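PDB 6ZM8: muramidase from Sodiomyces alcalophilus, which probably cleaves the beta-1,4 bonds between N-acetylmuramic acid and N-acetylglucosamine in bacterial peptidoglycan, as a fungal lysozyme of glycoside hydrolase family 25. Local coordinates for residues A[5-8]-A[9-13]; A[39-42]-A[43-46]; A[168-171]-A[172-175]. All blocks are in the same frame, centred on the assembly; numbering follows the deposited sequence.

Interaction 1 of 3, residues A[5-8]-A[9-13]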
ATOM      1  N   PHE A   5       4.649   9.475   3.616  1.00  4.85           N
ATOM      2  CA  PHE A   5       5.795   8.850   2.968  1.00  4.79           C
ATOM      3  C   PHE A   5       5.697   7.329   3.138  1.00  4.51           C
ATOM      4  O   PHE A   5       4.777   6.813   3.766  1.00  4.85           O
ATOM      5  CB  PHE A   5       7.132   9.455   3.465  1.00  5.23           C
ATOM      6  CG  PHE A   5       7.553   9.161   4.884  1.00  5.35           C
ATOM      7  CD1 PHE A   5       6.892   9.705   5.987  1.00  6.21           C
ATOM      8  CD2 PHE A   5       8.672   8.381   5.124  1.00  6.01           C
ATOM      9  CE1 PHE A   5       7.344   9.489   7.275  1.00  6.80           C
ATOM     10  CE2 PHE A   5       9.148   8.168   6.413  1.00  6.83           C
ATOM     11  CZ  PHE A   5       8.487   8.741   7.487  1.00  6.83           C
ATOM     12  N   ASP A   6       6.656   6.623   2.540  1.00  4.73           N
ATOM     13  CA  ASP A   6       6.726   5.179   2.729  1.00  4.69           C
ATOM     14  C   ASP A   6       8.184   4.741   2.678  1.00  4.66           C
ATOM     15  O   ASP A   6       9.040   5.383   2.069  1.00  5.30           O
ATOM     16  CB  ASP A   6       5.854   4.391   1.720  1.00  4.89           C
ATOM     17  CG  ASP A   6       6.255   4.623   0.281  1.00  4.96           C
ATOM     18  OD1 ASP A   6       7.248   3.972  -0.151  1.00  5.76           O
ATOM     19  OD2 ASP A   6       5.608   5.458  -0.396  1.00  5.22           O
ATOM     20  N   ILE A   7       8.420   3.647   3.385  1.00  4.84           N
ATOM     21  CA  ILE A   7       9.760   3.094   3.620  1.00  5.13           C
ATOM     22  C   ILE A   7       9.687   1.568   3.631  1.00  5.10           C
ATOM     23  O   ILE A   7       8.637   0.947   3.829  1.00  5.38           O
ATOM     24  CB  ILE A   7      10.358   3.618   4.943  1.00  5.69           C
ATOM     25  CG1 ILE A   7       9.467   3.236   6.143  1.00  6.19           C
ATOM     26  CG2 ILE A   7      10.623   5.119   4.869  1.00  6.38           C
ATOM     27  CD1 ILE A   7       9.909   3.855   7.455  1.00  7.13           C
ATOM     28  N   SER A   8      10.873   0.993   3.455  1.00  5.93           N
ATOM     29  CA  SER A   8      11.080  -0.453   3.517  1.00  5.92           C
ATOM     30  C   SER A   8      12.427  -0.709   4.164  1.00  6.00           C
ATOM     31  O   SER A   8      13.101   0.212   4.655  1.00  6.68           O
ATOM     32  CB  SER A   8      11.032  -1.073   2.132  1.00  6.83           C
ATOM     33  OG  SER A   8      12.189  -0.706   1.401  1.00  7.88           O
ATOM     34  N   GLY A   9      12.873  -1.964   4.132  1.00  6.97           N
ATOM     35  CA  GLY A   9      14.212  -2.290   4.622  1.00  7.94           C
ATOM     36  C   GLY A   9      15.306  -1.698   3.764  1.00  8.04           C
ATOM     37  O   GLY A   9      16.495  -1.813   4.161  1.00 10.63           O
ATOM     38  N   TRP A  10      15.024  -1.093   2.635  1.00  7.57           N
ATOM     39  CA  TRP A  10      16.028  -0.372   1.862  1.00  8.37           C
ATOM     40  C   TRP A  10      16.551   0.849   2.623  1.00  8.12           C
ATOM     41  O   TRP A  10      17.661   1.274   2.350  1.00 10.04           O
ATOM     42  CB  TRP A  10      15.414   0.051   0.513  1.00  9.35           C
ATOM     43  CG  TRP A  10      16.367   0.436  -0.546  1.00 11.40           C
ATOM     44  CD1 TRP A  10      16.669   1.712  -0.938  1.00 13.61           C
ATOM     45  CD2 TRP A  10      17.151  -0.428  -1.357  1.00 11.83           C
ATOM     46  NE1 TRP A  10      17.612   1.698  -1.924  1.00 14.66           N
ATOM     47  CE2 TRP A  10      17.937   0.396  -2.192  1.00 12.46           C
ATOM     48  CE3 TRP A  10      17.310  -1.804  -1.442  1.00 12.35           C
ATOM     49  CZ2 TRP A  10      18.836  -0.113  -3.109  1.00 13.59           C
ATOM     50  CZ3 TRP A  10      18.198  -2.316  -2.383  1.00 13.71           C
ATOM     51  CH2 TRP A  10      18.933  -1.472  -3.205  1.00 14.12           C
ATOM     52  N   GLN A  11      15.731   1.429   3.512  1.00  7.95           N
ATOM     53  CA  GLN A  11      16.084   2.656   4.238  1.00  9.15           C
ATOM     54  C   GLN A  11      16.694   2.290   5.570  1.00  9.57           C
ATOM     55  O   GLN A  11      15.977   1.840   6.460  1.00 10.66           O
ATOM     56  CB  GLN A  11      14.841   3.516   4.491  1.00  9.67           C
ATOM     57  CG  GLN A  11      14.397   4.331   3.295  1.00 10.12           C
ATOM     58  CD  GLN A  11      13.868   3.536   2.159  1.00  9.02           C
ATOM     59  OE1 GLN A  11      12.889   2.819   2.290  1.00  9.80           O
ATOM     60  NE2 GLN A  11      14.520   3.744   1.008  1.00 11.60           N
ATOM     61  N   PRO A  12      17.975   2.591   5.822  1.00 10.49           N
ATOM     62  CA  PRO A  12      18.582   2.264   7.097  1.00 11.74           C
ATOM     63  C   PRO A  12      18.010   3.106   8.208  1.00 11.72           C
ATOM     64  O   PRO A  12      18.066   2.657   9.327  1.00 13.45           O
ATOM     65  CB  PRO A  12      20.087   2.575   6.904  1.00 12.81           C
ATOM     66  CG  PRO A  12      20.118   3.581   5.776  1.00 13.31           C
ATOM     67  CD  PRO A  12      18.971   3.172   4.893  1.00 11.73           C
ATOM     68  N   THR A  13      17.627   4.345   7.931  1.00 11.75           N
ATOM     69  CA  THR A  13      17.451   5.411   8.923  1.00 14.05           C
ATOM     70  C   THR A  13      16.123   6.123   8.674  1.00 11.04           C
ATOM     71  O   THR A  13      15.963   6.705   7.607  1.00 12.40           O
ATOM     72  CB  THR A  13      18.693   6.366   8.916  1.00 18.68           C
ATOM     73  OG1 THR A  13      19.900   5.559   8.854  1.00 22.60           O
ATOM     74  CG2 THR A  13      18.628   7.307  10.088  1.00 23.58           C
TER
HETATM   75  O   HOH W   1      11.533   1.704   0.197  1.00 12.15           O

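Interaction 2 of 3, residues A[39-42]-A[43-46]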
ATOM      1  N   SER A  39      10.104  -8.193   6.234  1.00  6.78           N
ATOM      2  CA  SER A  39      11.149  -7.188   6.348  1.00  6.78           C
ATOM      3  C   SER A  39      11.720  -7.141   7.754  1.00  7.17           C
ATOM      4  O   SER A  39      10.997  -6.946   8.738  1.00  7.91           O
ATOM      5  CB  SER A  39      10.562  -5.819   6.043  1.00  7.26           C
ATOM      6  OG  SER A  39      11.551  -4.845   6.350  1.00  8.15           O
ATOM      7  N   SER A  40      13.049  -7.238   7.853  1.00  7.51           N
ATOM      8  CA  SER A  40      13.701  -7.162   9.172  1.00  8.89           C
ATOM      9  C   SER A  40      13.637  -5.760   9.767  1.00  8.77           C
ATOM     10  O   SER A  40      13.896  -5.629  10.951  1.00 11.43           O
ATOM     11  CB  SER A  40      15.136  -7.626   9.091  1.00 10.24           C
ATOM     12  OG  SER A  40      15.843  -6.813   8.232  1.00 11.06           O
ATOM     13  N   ALA A  41      13.301  -4.746   8.964  1.00  8.02           N
ATOM     14  CA  ALA A  41      13.187  -3.359   9.435  1.00  8.42           C
ATOM     15  C   ALA A  41      11.785  -3.017   9.933  1.00  7.86           C
ATOM     16  O   ALA A  41      11.614  -2.003  10.580  1.00  8.45           O
ATOM     17  CB  ALA A  41      13.558  -2.412   8.312  1.00  8.91           C
ATOM     18  N   PHE A  42      10.799  -3.866   9.617  1.00  7.57           N
ATOM     19  CA  PHE A  42       9.399  -3.488   9.863  1.00  7.34           C
ATOM     20  C   PHE A  42       9.162  -3.105  11.315  1.00  7.49           C
ATOM     21  O   PHE A  42       8.533  -2.089  11.603  1.00  7.61           O
ATOM     22  CB  PHE A  42       8.473  -4.638   9.433  1.00  7.85           C
ATOM     23  CG  PHE A  42       7.044  -4.368   9.795  1.00  7.64           C
ATOM     24  CD1 PHE A  42       6.260  -3.616   8.940  1.00  7.58           C
ATOM     25  CD2 PHE A  42       6.510  -4.845  10.978  1.00  9.09           C
ATOM     26  CE1 PHE A  42       4.932  -3.325   9.284  1.00  8.40           C
ATOM     27  CE2 PHE A  42       5.184  -4.553  11.306  1.00  9.84           C
ATOM     28  CZ  PHE A  42       4.411  -3.819  10.450  1.00  9.05           C
ATOM     29  N   SER A  43       9.613  -3.926  12.267  0.50  8.71           N
ATOM     30  CA  SER A  43       9.264  -3.653  13.663  0.50  9.83           C
ATOM     31  C   SER A  43       9.877  -2.329  14.147  0.50  9.09           C
ATOM     32  O   SER A  43       9.159  -1.523  14.802  0.50  9.20           O
ATOM     33  CB  SER A  43       9.712  -4.781  14.540  0.50 11.90           C
ATOM     34  OG  SER A  43       9.043  -5.968  14.185  0.50 16.14           O
ATOM     35  N   ARG A  44      11.141  -2.052  13.829  1.00  9.51           N
ATOM     36  CA  ARG A  44      11.760  -0.778  14.234  1.00  9.60           C
ATOM     37  C   ARG A  44      10.967   0.371  13.632  1.00  8.22           C
ATOM     38  O   ARG A  44      10.733   1.389  14.286  1.00  8.98           O
ATOM     39  CB  ARG A  44      13.224  -0.723  13.812  1.00 12.06           C
ATOM     40  CG  ARG A  44      13.871   0.646  13.719  1.00 16.92           C
ATOM     41  CD  ARG A  44      15.274   0.595  13.149  1.00 21.36           C
ATOM     42  NE  ARG A  44      15.439   0.172  11.763  1.00 21.66           N
ATOM     43  CZ  ARG A  44      15.225   0.946  10.668  1.00 19.49           C
ATOM     44  NH1 ARG A  44      15.471   0.405   9.491  1.00 19.96           N
ATOM     45  NH2 ARG A  44      14.785   2.201  10.755  1.00 19.03           N
ATOM     46  N   GLN A  45      10.608   0.239  12.366  1.00  7.35           N
ATOM     47  CA  GLN A  45       9.940   1.341  11.662  1.00  6.89           C
ATOM     48  C   GLN A  45       8.531   1.567  12.195  1.00  6.59           C
ATOM     49  O   GLN A  45       8.135   2.709  12.437  1.00  6.90           O
ATOM     50  CB  GLN A  45       9.949   1.036  10.161  1.00  6.81           C
ATOM     51  CG  GLN A  45      11.351   1.109   9.552  1.00  7.22           C
ATOM     52  CD  GLN A  45      11.427   0.579   8.140  1.00  6.97           C
ATOM     53  OE1 GLN A  45      10.671  -0.318   7.757  1.00  7.81           O
ATOM     54  NE2 GLN A  45      12.380   1.085   7.377  1.00  7.55           N
ATOM     55  N   TYR A  46       7.779   0.487  12.356  1.00  6.59           N
ATOM     56  CA  TYR A  46       6.370   0.611  12.788  1.00  6.83           C
ATOM     57  C   TYR A  46       6.319   1.134  14.212  1.00  7.33           C
ATOM     58  O   TYR A  46       5.474   1.990  14.549  1.00  7.42           O
ATOM     59  CB  TYR A  46       5.688  -0.742  12.622  1.00  7.64           C
ATOM     60  CG  TYR A  46       4.168  -0.716  12.542  1.00  7.30           C
ATOM     61  CD1 TYR A  46       3.381  -0.763  13.655  1.00  8.65           C
ATOM     62  CD2 TYR A  46       3.537  -0.713  11.309  1.00  7.21           C
ATOM     63  CE1 TYR A  46       2.001  -0.891  13.567  1.00  9.01           C
ATOM     64  CE2 TYR A  46       2.167  -0.828  11.196  1.00  7.95           C
ATOM     65  CZ  TYR A  46       1.399  -0.960  12.322  1.00  7.83           C
ATOM     66  OH  TYR A  46       0.024  -1.155  12.246  1.00  9.52           O
TER
HETATM   67  O   HOH W   2      10.270  -2.489   6.104  1.00  6.55           O
HETATM   68  O   HOH W   3      10.660  -6.589  11.517  1.00 13.04           O
HETATM   69  O   HOH W   4      13.032  -4.086  13.086  1.00 14.38           O

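Interaction 3 of 3, residues A[168-171]-A[172-175]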
ATOM      1  N   THR A 168      -3.533  10.027 -15.448  1.00  8.50           N
ATOM      2  CA  THR A 168      -4.757   9.238 -15.629  1.00  8.33           C
ATOM      3  C   THR A 168      -4.777   8.113 -14.595  1.00  7.07           C
ATOM      4  O   THR A 168      -3.753   7.453 -14.367  1.00  7.77           O
ATOM      5  CB  THR A 168      -4.847   8.710 -17.048  1.00 11.30           C
ATOM      6  OG1 THR A 168      -4.926   9.874 -17.876  1.00 15.17           O
ATOM      7  CG2 THR A 168      -6.054   7.824 -17.261  1.00 13.06           C
ATOM      8  N   LEU A 169      -5.944   7.867 -13.991  1.00  7.16           N
ATOM      9  CA  LEU A 169      -6.100   6.810 -13.001  1.00  7.10           C
ATOM     10  C   LEU A 169      -6.554   5.533 -13.688  1.00  7.00           C
ATOM     11  O   LEU A 169      -7.124   5.569 -14.786  1.00  8.04           O
ATOM     12  CB  LEU A 169      -7.123   7.226 -11.944  1.00  7.60           C
ATOM     13  CG  LEU A 169      -6.821   8.560 -11.244  1.00  8.33           C
ATOM     14  CD1 LEU A 169      -7.862   8.810 -10.175  1.00 10.22           C
ATOM     15  CD2 LEU A 169      -5.429   8.579 -10.622  1.00  8.61           C
ATOM     16  N   PRO A 170      -6.355   4.376 -13.042  1.00  6.78           N
ATOM     17  CA  PRO A 170      -6.910   3.143 -13.576  1.00  6.98           C
ATOM     18  C   PRO A 170      -8.432   3.202 -13.589  1.00  7.12           C
ATOM     19  O   PRO A 170      -9.079   3.900 -12.817  1.00  7.78           O
ATOM     20  CB  PRO A 170      -6.399   2.072 -12.591  1.00  7.54           C
ATOM     21  CG  PRO A 170      -5.257   2.719 -11.833  1.00  7.52           C
ATOM     22  CD  PRO A 170      -5.648   4.182 -11.785  1.00  7.50           C
ATOM     23  N   ASN A 171      -8.986   2.409 -14.497  1.00  7.70           N
ATOM     24  CA  ASN A 171     -10.438   2.333 -14.681  1.00  8.19           C
ATOM     25  C   ASN A 171     -11.165   2.022 -13.378  1.00  8.06           C
ATOM     26  O   ASN A 171     -10.781   1.121 -12.626  1.00  9.83           O
ATOM     27  CB  ASN A 171     -10.699   1.232 -15.707  1.00  9.23           C
ATOM     28  CG  ASN A 171     -12.135   1.059 -16.133  1.00  9.43           C
ATOM     29  OD1 ASN A 171     -12.869   2.026 -16.188  1.00 11.82           O
ATOM     30  ND2 ASN A 171     -12.488  -0.154 -16.451  1.00 10.22           N
ATOM     31  N   GLY A 172     -12.232   2.786 -13.145  1.00  8.45           N
ATOM     32  CA  GLY A 172     -13.104   2.559 -11.996  1.00  9.67           C
ATOM     33  C   GLY A 172     -12.926   3.571 -10.892  1.00  8.28           C
ATOM     34  O   GLY A 172     -13.875   3.870 -10.165  1.00 10.04           O
ATOM     35  N   TRP A 173     -11.707   4.076 -10.701  1.00  7.36           N
ATOM     36  CA  TRP A 173     -11.461   5.016  -9.618  1.00  7.46           C
ATOM     37  C   TRP A 173     -11.695   6.452 -10.086  1.00  7.70           C
ATOM     38  O   TRP A 173     -11.056   6.917 -11.037  1.00  9.11           O
ATOM     39  CB  TRP A 173     -10.029   4.892  -9.083  1.00  7.04           C
ATOM     40  CG  TRP A 173      -9.800   3.733  -8.173  1.00  6.56           C
ATOM     41  CD1 TRP A 173     -10.114   3.708  -6.840  1.00  6.93           C
ATOM     42  CD2 TRP A 173      -9.187   2.459  -8.454  1.00  6.34           C
ATOM     43  NE1 TRP A 173      -9.720   2.525  -6.275  1.00  6.61           N
ATOM     44  CE2 TRP A 173      -9.131   1.746  -7.231  1.00  6.48           C
ATOM     45  CE3 TRP A 173      -8.650   1.864  -9.609  1.00  6.76           C
ATOM     46  CZ2 TRP A 173      -8.542   0.486  -7.132  1.00  6.71           C
ATOM     47  CZ3 TRP A 173      -8.073   0.607  -9.505  1.00  6.97           C
ATOM     48  CH2 TRP A 173      -8.011  -0.065  -8.275  1.00  6.96           C
ATOM     49  N   GLY A 174     -12.554   7.167  -9.373  1.00  8.30           N
ATOM     50  CA  GLY A 174     -12.779   8.571  -9.675  1.00  9.11           C
ATOM     51  C   GLY A 174     -11.727   9.493  -9.109  1.00  8.53           C
ATOM     52  O   GLY A 174     -11.643  10.650  -9.508  1.00 10.01           O
ATOM     53  N   PHE A 175     -10.927   8.988  -8.172  1.00  8.07           N
ATOM     54  CA  PHE A 175      -9.951   9.807  -7.459  1.00  8.24           C
ATOM     55  C   PHE A 175      -8.936   8.867  -6.833  1.00  6.96           C
ATOM     56  O   PHE A 175      -9.222   7.705  -6.547  1.00  7.33           O
ATOM     57  CB  PHE A 175     -10.606  10.654  -6.357  1.00  8.77           C
ATOM     58  CG  PHE A 175     -11.406   9.860  -5.378  1.00  8.78           C
ATOM     59  CD1 PHE A 175     -12.759   9.607  -5.620  1.00 10.72           C
ATOM     60  CD2 PHE A 175     -10.835   9.337  -4.215  1.00  8.69           C
ATOM     61  CE1 PHE A 175     -13.502   8.867  -4.717  1.00 12.14           C
ATOM     62  CE2 PHE A 175     -11.570   8.575  -3.323  1.00 10.02           C
ATOM     63  CZ  PHE A 175     -12.923   8.356  -3.566  1.00 12.27           C
TER
HETATM   64  O   HOH W   5     -10.538   6.271 -13.496  1.00 14.73           O

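Interaction 1 of 3, residues A[5-8]-A[9-13]
S8 and Q11 hold each other across a type I beta turn that begins just where strand 2-7 of the GH25 barrel ends. The turn is closed by its backbone, Q11 N donating to S8 O at 3.1 Å. Inside it sits an ST turn: S8 OG, placed between its own backbone N and carbonyl carbon (chi1 71°), accepts from W10 N at 3.1 Å along a nearly straight bond. The side chain of Q11 turns back toward the strand. Its CG stands beside the backbone N, and the bend at chi2 (68°) brings the amide round to the end of the strand, where Q11 OE1 takes the N-H of S8 N at 3.0 Å, nearly in line with its own C=O. Water 1 gives OE1 a second hydrogen bond and also binds S8 OG, joining the two side-chain oxygens. I7 crosses Q11 obliquely, its CG2 4.2 Å from Q11 CG, while the rest of the I7 side chain leads away to pack on F16 of helix 16-22. An alanine in place of Q11 would probably leave S8 N without this acceptor and water 1 held, of the two side chains, by S8 OG alone. The amide's other end lies in the plane of the W10 indole, at its edge, with Q11 NE2 3.5 Å from W10 CD1.

Interaction 2 of 3, residues A[39-42]-A[43-46]
A41 and F42 bond to Q45 and Y46 in the first turn of helix 42-51, which a type I beta turn from S39 to F42 leads into. S39 supplies a capping bond: its OG, anti to the backbone N (chi1 172°), accepts from A41 N at 3.1 Å. The same hydroxyl donates to water 2, which in turn donates to Q45 OE1, while S39 O receives a hydrogen bond from water 3, held also by S43 N. S40 O does likewise through water 4 to R44 N, so two early helix N-H groups are satisfied by solvent. A41 O accepts from Q45 N at 3.0 Å, and A41 CB rests against the amide of Q45, whose NE2 bonds to S8 O, and against R44 NH1. At F42, O accepts from Y46 N at 2.8 Å. The side chains of F42 and Y46 run side by side in the same direction, both with CG anti to the backbone N. F42 packs on I29 and A31 and Y46 on I29, laying the helix start on strand 26-33 of the barrel. Their planes are inclined at 36°, and Y46 CB makes a CH-pi contact over one face of the F42 ring. Between the two rings the nearest approach is F42 CZ to Y46 CD2, 3.3 Å.

Interaction 3 of 3, residues A[168-171]-A[172-175]
With CG beside the backbone N and anti to the carbonyl carbon (chi1 -78°), the W173 indole is brought to the pyrrolidine of P170, at a slant to it. The six-membered part of the indole does the touching, W173 CE3 lying 3.7 Å from P170 CB. L169 also sets its CG beside the backbone N, and its extended second torsion (chi2 -177°) carries L169 CD1 to the backbone of F175, 3.5 Å from F175 C. The chain here makes a type II beta turn from P170 to W173, in the long loop that joins strand 157-160 to strand 178-182. G172 takes the third position with a positive phi of 105°, where a CB would collide with N171 O. The bond closing the turn, W173 N to P170 O, is straight but weak at 3.4 Å. Water 5 bridges the turn, donating to both P170 O, at 2.9 Å, and W173 O, at 2.6 Å. P170 O also lies in the indole plane, at its edge. Beyond the turn, P170 packs on L157 and I159 of strand 157-160 and on W141 of helix 138-145, and W173 NE1 donates to C155 O.

Overall arrangement
Interactions 1 and 2 are neighbours, with centres 9 Å apart: the turn after strand 2-7 lies against the start of helix 42-51. They are joined by the probable S8 O to Q45 NE2 hydrogen bond, 2.9 Å, and I7 CD1 packs on Q45 CD at 3.7 Å. Q45 of interaction 2 thus reaches interaction 1, its amide tying the end of strand 2-7 to the helix. Interaction 3 stands apart across the centre of the chain, its centre about 28 Å from that of interaction 1 and about 32 Å from that of interaction 2. In TIM-barrel enzymes the active site lies at the carboxyl ends of the strands; interaction 1, at the end of strand 2-7 with D6 next to D190, is consistent with a place near the substrate cleft.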